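PDB 4WK5: geranyltranstransferase, which probably acts as a magnesium-dependent prenyltransferase of isoprenoid biosynthesis, joining isoprenyl diphosphate units as in other members of the FPP/GGPP synthase family. Local coordinates for residues Q136-E148 against F192-H205. Sequence-based numbering, arbitrary orientation.
Sequences QIAKVREPKLFEE and FCFSAPFLLKGLDH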
ATOM      1  N   GLN A 136      -4.691   7.302  -7.096  1.00 19.09           N
ATOM      2  CA  GLN A 136      -4.820   7.694  -8.508  1.00 21.82           C
ATOM      3  C   GLN A 136      -5.608   6.664  -9.318  1.00 21.75           C
ATOM      4  O   GLN A 136      -6.424   7.026 -10.173  1.00 23.31           O
ATOM      5  CB  GLN A 136      -3.441   7.910  -9.144  1.00 20.79           C
ATOM      6  CG  GLN A 136      -2.729   9.182  -8.659  1.00 25.38           C
ATOM      7  CD  GLN A 136      -3.591  10.443  -8.826  1.00 24.47           C
ATOM      8  OE1 GLN A 136      -3.915  11.114  -7.850  1.00 46.01           O
ATOM      9  NE2 GLN A 136      -3.992  10.733 -10.052  1.00 32.52           N
ATOM     10  N   ILE A 137      -5.370   5.381  -9.065  1.00 15.56           N
ATOM     11  CA  ILE A 137      -6.187   4.368  -9.725  1.00 15.22           C
ATOM     12  C   ILE A 137      -7.666   4.518  -9.332  1.00 18.15           C
ATOM     13  O   ILE A 137      -8.561   4.339 -10.164  1.00 20.56           O
ATOM     14  CB  ILE A 137      -5.718   2.947  -9.386  1.00 18.27           C
ATOM     15  CG1 ILE A 137      -4.330   2.696  -9.972  1.00 20.69           C
ATOM     16  CG2 ILE A 137      -6.675   1.909  -9.962  1.00 23.90           C
ATOM     17  CD1 ILE A 137      -4.316   2.626 -11.517  1.00 24.40           C
ATOM     18  N   ALA A 138      -7.927   4.829  -8.063  1.00 18.23           N
ATOM     19  CA  ALA A 138      -9.309   4.958  -7.601  1.00 21.26           C
ATOM     20  C   ALA A 138     -10.046   6.077  -8.340  1.00 22.54           C
ATOM     21  O   ALA A 138     -11.252   5.993  -8.546  1.00 26.68           O
ATOM     22  CB  ALA A 138      -9.343   5.205  -6.090  1.00 21.31           C
ATOM     23  N   LYS A 139      -9.314   7.113  -8.738  1.00 26.08           N
ATOM     24  CA  LYS A 139      -9.893   8.236  -9.494  1.00 30.50           C
ATOM     25  C   LYS A 139     -10.493   7.850 -10.837  1.00 31.41           C
ATOM     26  O   LYS A 139     -11.329   8.580 -11.381  1.00 33.28           O
ATOM     27  CB  LYS A 139      -8.842   9.319  -9.771  1.00 39.14           C
ATOM     28  CG  LYS A 139      -8.354  10.109  -8.586  1.00 42.09           C
ATOM     29  CD  LYS A 139      -7.300  11.116  -9.058  1.00 45.22           C
ATOM     30  CE  LYS A 139      -6.828  12.018  -7.927  1.00 49.36           C
ATOM     31  NZ  LYS A 139      -5.775  12.994  -8.351  1.00 41.86           N
ATOM     32  N   VAL A 140     -10.046   6.732 -11.396  1.00 27.64           N
ATOM     33  CA  VAL A 140     -10.457   6.344 -12.738  1.00 33.26           C
ATOM     34  C   VAL A 140     -11.901   5.843 -12.758  1.00 40.59           C
ATOM     35  O   VAL A 140     -12.585   5.932 -13.784  1.00 53.84           O
ATOM     36  CB  VAL A 140      -9.509   5.273 -13.310  1.00 38.00           C
ATOM     37  CG1 VAL A 140      -9.896   4.918 -14.722  1.00 42.65           C
ATOM     38  CG2 VAL A 140      -8.076   5.774 -13.268  1.00 38.93           C
ATOM     39  N   ARG A 141     -12.361   5.330 -11.620  1.00 29.59           N
ATOM     40  CA  ARG A 141     -13.765   4.943 -11.435  1.00 33.60           C
ATOM     41  C   ARG A 141     -14.169   3.784 -12.349  1.00 49.47           C
ATOM     42  O   ARG A 141     -15.130   3.874 -13.115  1.00 47.90           O
ATOM     43  CB  ARG A 141     -14.694   6.156 -11.652  1.00 34.87           C
ATOM     44  N   GLU A 142     -13.394   2.704 -12.292  0.53 47.74           N
ATOM     45  CA  GLU A 142     -13.714   1.467 -13.000  0.53 50.07           C
ATOM     46  C   GLU A 142     -13.355   0.298 -12.092  0.53 47.59           C
ATOM     47  O   GLU A 142     -12.180  -0.012 -11.920  0.53 44.77           O
ATOM     48  CB  GLU A 142     -12.965   1.367 -14.333  0.53 52.92           C
ATOM     49  CG  GLU A 142     -13.137   2.572 -15.256  0.53 54.55           C
ATOM     50  CD  GLU A 142     -13.374   2.183 -16.706  0.53 60.26           C
ATOM     51  OE1 GLU A 142     -13.708   1.007 -16.965  0.53 60.75           O
ATOM     52  OE2 GLU A 142     -13.228   3.059 -17.587  0.53 57.96           O
ATOM     53  N   PRO A 143     -14.373  -0.348 -11.496  1.00 46.12           N
ATOM     54  CA  PRO A 143     -14.204  -1.387 -10.463  1.00 39.61           C
ATOM     55  C   PRO A 143     -13.223  -2.498 -10.814  1.00 33.48           C
ATOM     56  O   PRO A 143     -12.411  -2.918  -9.959  1.00 28.34           O
ATOM     57  CB  PRO A 143     -15.612  -1.968 -10.320  1.00 41.86           C
ATOM     58  CG  PRO A 143     -16.512  -0.845 -10.714  1.00 49.03           C
ATOM     59  CD  PRO A 143     -15.793  -0.143 -11.834  1.00 53.46           C
ATOM     60  N   LYS A 144     -13.302  -2.982 -12.051  1.00 29.41           N
ATOM     61  CA  LYS A 144     -12.399  -4.038 -12.457  1.00 26.85           C
ATOM     62  C   LYS A 144     -10.961  -3.523 -12.436  1.00 21.54           C
ATOM     63  O   LYS A 144     -10.046  -4.295 -12.146  1.00 26.59           O
ATOM     64  CB  LYS A 144     -12.770  -4.583 -13.839  1.00 29.56           C
ATOM     65  CG  LYS A 144     -14.069  -5.380 -13.819  1.00 39.55           C
ATOM     66  CD  LYS A 144     -14.481  -5.863 -15.202  1.00 50.51           C
ATOM     67  CE  LYS A 144     -15.721  -6.742 -15.110  1.00 60.20           C
ATOM     68  NZ  LYS A 144     -16.185  -7.224 -16.441  1.00 66.54           N
ATOM     69  N   LEU A 145     -10.759  -2.233 -12.708  1.00 22.54           N
ATOM     70  CA  LEU A 145      -9.395  -1.692 -12.701  1.00 22.87           C
ATOM     71  C   LEU A 145      -8.793  -1.682 -11.291  1.00 23.55           C
ATOM     72  O   LEU A 145      -7.620  -2.038 -11.103  1.00 20.95           O
ATOM     73  CB  LEU A 145      -9.361  -0.281 -13.294  1.00 27.62           C
ATOM     74  CG  LEU A 145      -7.976   0.346 -13.438  1.00 35.82           C
ATOM     75  CD1 LEU A 145      -7.265  -0.225 -14.648  1.00 34.33           C
ATOM     76  CD2 LEU A 145      -8.054   1.867 -13.525  1.00 37.15           C
ATOM     77  N   PHE A 146      -9.609  -1.271 -10.315  0.56 22.06           N
ATOM     78  CA  PHE A 146      -9.210  -1.265  -8.905  0.56 22.89           C
ATOM     79  C   PHE A 146      -8.727  -2.641  -8.512  0.56 20.47           C
ATOM     80  O   PHE A 146      -7.643  -2.817  -7.945  0.56 20.69           O
ATOM     81  CB  PHE A 146     -10.375  -0.880  -7.979  0.56 25.92           C
ATOM     82  CG  PHE A 146     -11.058   0.408  -8.329  0.56 20.29           C
ATOM     83  CD1 PHE A 146     -10.454   1.343  -9.150  0.56 26.27           C
ATOM     84  CD2 PHE A 146     -12.309   0.690  -7.803  0.56 23.58           C
ATOM     85  CE1 PHE A 146     -11.091   2.526  -9.457  0.56 25.76           C
ATOM     86  CE2 PHE A 146     -12.952   1.869  -8.105  0.56 27.23           C
ATOM     87  CZ  PHE A 146     -12.343   2.788  -8.939  0.56 23.74           C
ATOM     88  N   GLU A 147      -9.569  -3.622  -8.813  1.00 18.85           N
ATOM     89  CA  GLU A 147      -9.305  -5.012  -8.466  1.00 21.89           C
ATOM     90  C   GLU A 147      -8.031  -5.515  -9.147  1.00 19.27           C
ATOM     91  O   GLU A 147      -7.159  -6.127  -8.511  1.00 20.69           O
ATOM     92  CB  GLU A 147     -10.512  -5.875  -8.860  1.00 29.15           C
ATOM     93  CG  GLU A 147     -10.586  -7.220  -8.172  1.00 46.44           C
ATOM     94  CD  GLU A 147     -11.907  -7.927  -8.447  1.00 51.04           C
ATOM     95  OE1 GLU A 147     -12.956  -7.247  -8.475  1.00 48.75           O
ATOM     96  OE2 GLU A 147     -11.890  -9.161  -8.639  1.00 61.89           O
ATOM     97  N   GLU A 148      -7.904  -5.218 -10.434  1.00 19.78           N
ATOM     98  CA  GLU A 148      -6.739  -5.665 -11.193  1.00 19.95           C
ATOM     99  C   GLU A 148      -5.455  -5.044 -10.663  1.00 18.40           C
ATOM    100  O   GLU A 148      -4.438  -5.725 -10.536  1.00 19.95           O
ATOM    101  CB  GLU A 148      -6.909  -5.331 -12.676  1.00 25.64           C
ATOM    102  CG  GLU A 148      -5.836  -5.892 -13.579  1.00 35.11           C
ATOM    103  CD  GLU A 148      -5.997  -7.385 -13.827  1.00 50.10           C
ATOM    104  OE1 GLU A 148      -7.072  -7.936 -13.506  1.00 51.50           O
ATOM    105  OE2 GLU A 148      -5.048  -8.007 -14.348  1.00 55.60           O
ATOM    106  N   PHE A 192       0.070  -5.355 -16.316  1.00 18.04           N
ATOM    107  CA  PHE A 192      -0.939  -4.366 -15.976  1.00 16.81           C
ATOM    108  C   PHE A 192      -0.852  -3.165 -16.916  1.00 19.58           C
ATOM    109  O   PHE A 192      -1.884  -2.586 -17.272  1.00 21.10           O
ATOM    110  CB  PHE A 192      -0.802  -3.917 -14.513  1.00 17.21           C
ATOM    111  CG  PHE A 192      -1.840  -2.917 -14.092  1.00 17.18           C
ATOM    112  CD1 PHE A 192      -3.116  -3.332 -13.728  1.00 17.19           C
ATOM    113  CD2 PHE A 192      -1.546  -1.555 -14.070  1.00 17.87           C
ATOM    114  CE1 PHE A 192      -4.081  -2.398 -13.341  1.00 20.10           C
ATOM    115  CE2 PHE A 192      -2.503  -0.626 -13.684  1.00 20.38           C
ATOM    116  CZ  PHE A 192      -3.766  -1.047 -13.320  1.00 20.40           C
ATOM    117  N   CYS A 193       0.359  -2.804 -17.339  1.00 18.33           N
ATOM    118  CA  CYS A 193       0.519  -1.690 -18.285  1.00 17.67           C
ATOM    119  C   CYS A 193      -0.204  -1.961 -19.599  1.00 20.80           C
ATOM    120  O   CYS A 193      -0.694  -1.032 -20.220  1.00 21.00           O
ATOM    121  CB  CYS A 193       1.991  -1.399 -18.577  1.00 21.29           C
ATOM    122  SG  CYS A 193       2.884  -0.733 -17.169  1.00 22.60           S
ATOM    123  N   PHE A 194      -0.249  -3.226 -20.023  1.00 22.24           N
ATOM    124  CA  PHE A 194      -1.039  -3.631 -21.192  1.00 23.20           C
ATOM    125  C   PHE A 194      -2.531  -3.799 -20.880  1.00 31.62           C
ATOM    126  O   PHE A 194      -3.385  -3.373 -21.657  1.00 37.63           O
ATOM    127  CB  PHE A 194      -0.488  -4.946 -21.762  1.00 25.64           C
ATOM    128  CG  PHE A 194       0.745  -4.778 -22.599  1.00 26.43           C
ATOM    129  CD1 PHE A 194       0.640  -4.490 -23.953  1.00 38.58           C
ATOM    130  CD2 PHE A 194       2.006  -4.942 -22.054  1.00 24.23           C
ATOM    131  CE1 PHE A 194       1.773  -4.344 -24.731  1.00 38.52           C
ATOM    132  CE2 PHE A 194       3.144  -4.799 -22.828  1.00 40.13           C
ATOM    133  CZ  PHE A 194       3.028  -4.502 -24.168  1.00 33.33           C
ATOM    134  N   SER A 195      -2.836  -4.432 -19.750  1.00 25.00           N
ATOM    135  CA  SER A 195      -4.218  -4.731 -19.355  1.00 29.54           C
ATOM    136  C   SER A 195      -5.068  -3.485 -19.123  1.00 31.05           C
ATOM    137  O   SER A 195      -6.219  -3.401 -19.567  1.00 30.04           O
ATOM    138  CB  SER A 195      -4.234  -5.571 -18.067  1.00 33.28           C
ATOM    139  OG  SER A 195      -3.640  -6.835 -18.265  1.00 45.19           O
ATOM    140  N   ALA A 196      -4.498  -2.524 -18.407  1.00 24.89           N
ATOM    141  CA  ALA A 196      -5.262  -1.374 -17.931  1.00 23.41           C
ATOM    142  C   ALA A 196      -5.891  -0.550 -19.068  1.00 25.38           C
ATOM    143  O   ALA A 196      -7.072  -0.216 -18.985  1.00 26.55           O
ATOM    144  CB  ALA A 196      -4.381  -0.485 -17.041  1.00 24.58           C
ATOM    145  N   PRO A 197      -5.127  -0.229 -20.139  1.00 26.71           N
ATOM    146  CA  PRO A 197      -5.805   0.529 -21.198  1.00 24.01           C
ATOM    147  C   PRO A 197      -6.934  -0.265 -21.848  1.00 23.70           C
ATOM    148  O   PRO A 197      -7.954   0.322 -22.214  1.00 27.42           O
ATOM    149  CB  PRO A 197      -4.691   0.798 -22.223  1.00 26.38           C
ATOM    150  CG  PRO A 197      -3.423   0.638 -21.478  1.00 26.77           C
ATOM    151  CD  PRO A 197      -3.691  -0.402 -20.427  1.00 29.00           C
ATOM    152  N   PHE A 198      -6.746  -1.575 -22.010  1.00 26.53           N
ATOM    153  CA  PHE A 198      -7.787  -2.408 -22.615  1.00 30.70           C
ATOM    154  C   PHE A 198      -9.028  -2.427 -21.718  1.00 32.41           C
ATOM    155  O   PHE A 198     -10.159  -2.449 -22.211  1.00 35.26           O
ATOM    156  CB  PHE A 198      -7.274  -3.830 -22.876  1.00 28.58           C
ATOM    157  CG  PHE A 198      -6.522  -3.976 -24.172  1.00 24.79           C
ATOM    158  CD1 PHE A 198      -5.274  -3.392 -24.340  1.00 25.81           C
ATOM    159  CD2 PHE A 198      -7.069  -4.682 -25.230  1.00 36.14           C
ATOM    160  CE1 PHE A 198      -4.584  -3.517 -25.535  1.00 27.95           C
ATOM    161  CE2 PHE A 198      -6.388  -4.814 -26.419  1.00 35.76           C
ATOM    162  CZ  PHE A 198      -5.144  -4.230 -26.576  1.00 35.49           C
ATOM    163  N   LEU A 199      -8.821  -2.398 -20.402  1.00 32.06           N
ATOM    164  CA  LEU A 199      -9.940  -2.293 -19.464  1.00 34.90           C
ATOM    165  C   LEU A 199     -10.666  -0.961 -19.630  1.00 38.16           C
ATOM    166  O   LEU A 199     -11.898  -0.916 -19.661  1.00 44.51           O
ATOM    167  CB  LEU A 199      -9.463  -2.454 -18.012  1.00 32.14           C
ATOM    168  CG  LEU A 199      -9.313  -3.902 -17.526  1.00 40.79           C
ATOM    169  CD1 LEU A 199      -8.510  -3.974 -16.232  1.00 41.93           C
ATOM    170  CD2 LEU A 199     -10.683  -4.558 -17.359  1.00 46.55           C
ATOM    171  N   LEU A 200      -9.901   0.120 -19.745  1.00 32.17           N
ATOM    172  CA  LEU A 200     -10.475   1.452 -19.925  1.00 33.99           C
ATOM    173  C   LEU A 200     -11.307   1.549 -21.203  1.00 40.18           C
ATOM    174  O   LEU A 200     -12.299   2.278 -21.248  1.00 41.03           O
ATOM    175  CB  LEU A 200      -9.376   2.514 -19.947  1.00 32.33           C
ATOM    176  CG  LEU A 200      -8.558   2.653 -18.662  1.00 36.38           C
ATOM    177  CD1 LEU A 200      -7.555   3.784 -18.773  1.00 39.15           C
ATOM    178  CD2 LEU A 200      -9.487   2.887 -17.505  1.00 40.11           C
ATOM    179  N   LYS A 201     -10.896   0.813 -22.235  1.00 34.56           N
ATOM    180  CA  LYS A 201     -11.549   0.867 -23.546  1.00 42.48           C
ATOM    181  C   LYS A 201     -12.679  -0.156 -23.660  1.00 50.02           C
ATOM    182  O   LYS A 201     -13.498  -0.087 -24.580  1.00 47.54           O
ATOM    183  CB  LYS A 201     -10.520   0.646 -24.660  1.00 38.87           C
ATOM    184  CG  LYS A 201     -11.020   0.941 -26.074  1.00 44.88           C
ATOM    185  CD  LYS A 201     -11.358   2.415 -26.248  1.00 44.93           C
ATOM    186  CE  LYS A 201     -11.759   2.735 -27.679  1.00 49.97           C
ATOM    187  NZ  LYS A 201     -12.118   4.175 -27.825  1.00 53.30           N
ATOM    188  N   GLY A 202     -12.726  -1.100 -22.726  1.00 51.26           N
ATOM    189  CA  GLY A 202     -13.742  -2.139 -22.746  1.00 52.79           C
ATOM    190  C   GLY A 202     -13.411  -3.310 -23.655  1.00 59.20           C
ATOM    191  O   GLY A 202     -14.290  -4.089 -24.022  1.00 62.93           O
ATOM    192  N   LEU A 203     -12.140  -3.430 -24.025  1.00 54.14           N
ATOM    193  CA  LEU A 203     -11.677  -4.535 -24.862  1.00 52.18           C
ATOM    194  C   LEU A 203     -11.135  -5.684 -24.013  1.00 54.53           C
ATOM    195  O   LEU A 203     -10.614  -5.465 -22.923  1.00 57.94           O
ATOM    196  CB  LEU A 203     -10.599  -4.051 -25.834  1.00 48.82           C
ATOM    197  CG  LEU A 203     -10.922  -2.798 -26.645  1.00 49.28           C
ATOM    198  CD1 LEU A 203      -9.718  -2.351 -27.458  1.00 49.00           C
ATOM    199  CD2 LEU A 203     -12.121  -3.044 -27.547  1.00 52.85           C
ATOM    200  N   ASP A 204     -11.259  -6.909 -24.515  1.00 52.63           N
ATOM    201  CA  ASP A 204     -10.755  -8.084 -23.804  1.00 54.92           C
ATOM    202  C   ASP A 204      -9.236  -8.012 -23.644  1.00 44.69           C
ATOM    203  O   ASP A 204      -8.525  -7.752 -24.615  1.00 49.72           O
ATOM    204  CB  ASP A 204     -11.149  -9.365 -24.542  1.00 63.18           C
ATOM    205  CG  ASP A 204     -10.835 -10.612 -23.747  1.00 72.46           C
ATOM    206  OD1 ASP A 204     -11.612 -10.938 -22.824  1.00 76.47           O
ATOM    207  OD2 ASP A 204      -9.816 -11.268 -24.044  1.00 75.21           O
ATOM    208  N   HIS A 205      -8.743  -8.244 -22.427  1.00 45.59           N
ATOM    209  CA  HIS A 205      -7.322  -8.039 -22.131  1.00 52.21           C
ATOM    210  C   HIS A 205      -6.564  -9.336 -21.846  1.00 54.25           C
ATOM    211  O   HIS A 205      -5.404  -9.304 -21.429  1.00 43.10           O
ATOM    212  CB  HIS A 205      -7.163  -7.064 -20.951  1.00 49.06           C
ATOM    213  CG  HIS A 205      -7.511  -7.647 -19.614  1.00 50.17           C
ATOM    214  ND1 HIS A 205      -6.744  -8.611 -18.994  1.00 55.41           N
ATOM    215  CD2 HIS A 205      -8.543  -7.393 -18.775  1.00 52.05           C
ATOM    216  CE1 HIS A 205      -7.290  -8.927 -17.834  1.00 54.25           C
ATOM    217  NE2 HIS A 205      -8.384  -8.202 -17.677  1.00 52.33           N
TER
HETATM  218  O   HOH W   1      -2.788  -7.144 -15.528  1.00 30.71           O
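With CG anti to the backbone N in both Leu145 (chi1 -175°) and Phe192 (chi1 -179°), the two side chains reach into the seam between two nearly antiparallel helices, 143-148 and 192-201. Leu145 is a knob in a hole formed by Phe192, Ala196, Leu199 and Leu200; its CD1 lies 3.8 Å from Phe192 CZ and equally near Ala196 CB. The ring receives its neighbours differently: Ala196 CB sits over one face, offset toward the rim, whereas Glu148 CG meets the edge in plane, 3.7 Å from Phe192 CD1. Beyond CG the Glu148 chain bends, and its carboxylate lies nearly coplanar with the ring. At the far end Val140 CG1 presses on Leu200 CD2 at a tight 3.5 Å. Phe149 adds an edge-to-face partner to Phe192, and Val85 of helix 75-96 also touches that ring. Were the ring cut back to an alanine, a gap would probably open beside Leu145 CD1 and Ile137 CD1, and Glu148 CG would lose its packing against the ring edge. One water donates to Glu148 OE2 (2.7 Å) and to Ser195 OG (2.9 Å), and Lys209 forms a salt bridge with the same carboxylate oxygen. Within this largely helical prenyl synthase fold, the helix pair is thus joined by hydrocarbon inside and by water at its margin: the glutamate's methylenes pack while its charge is probably balanced by the lysine.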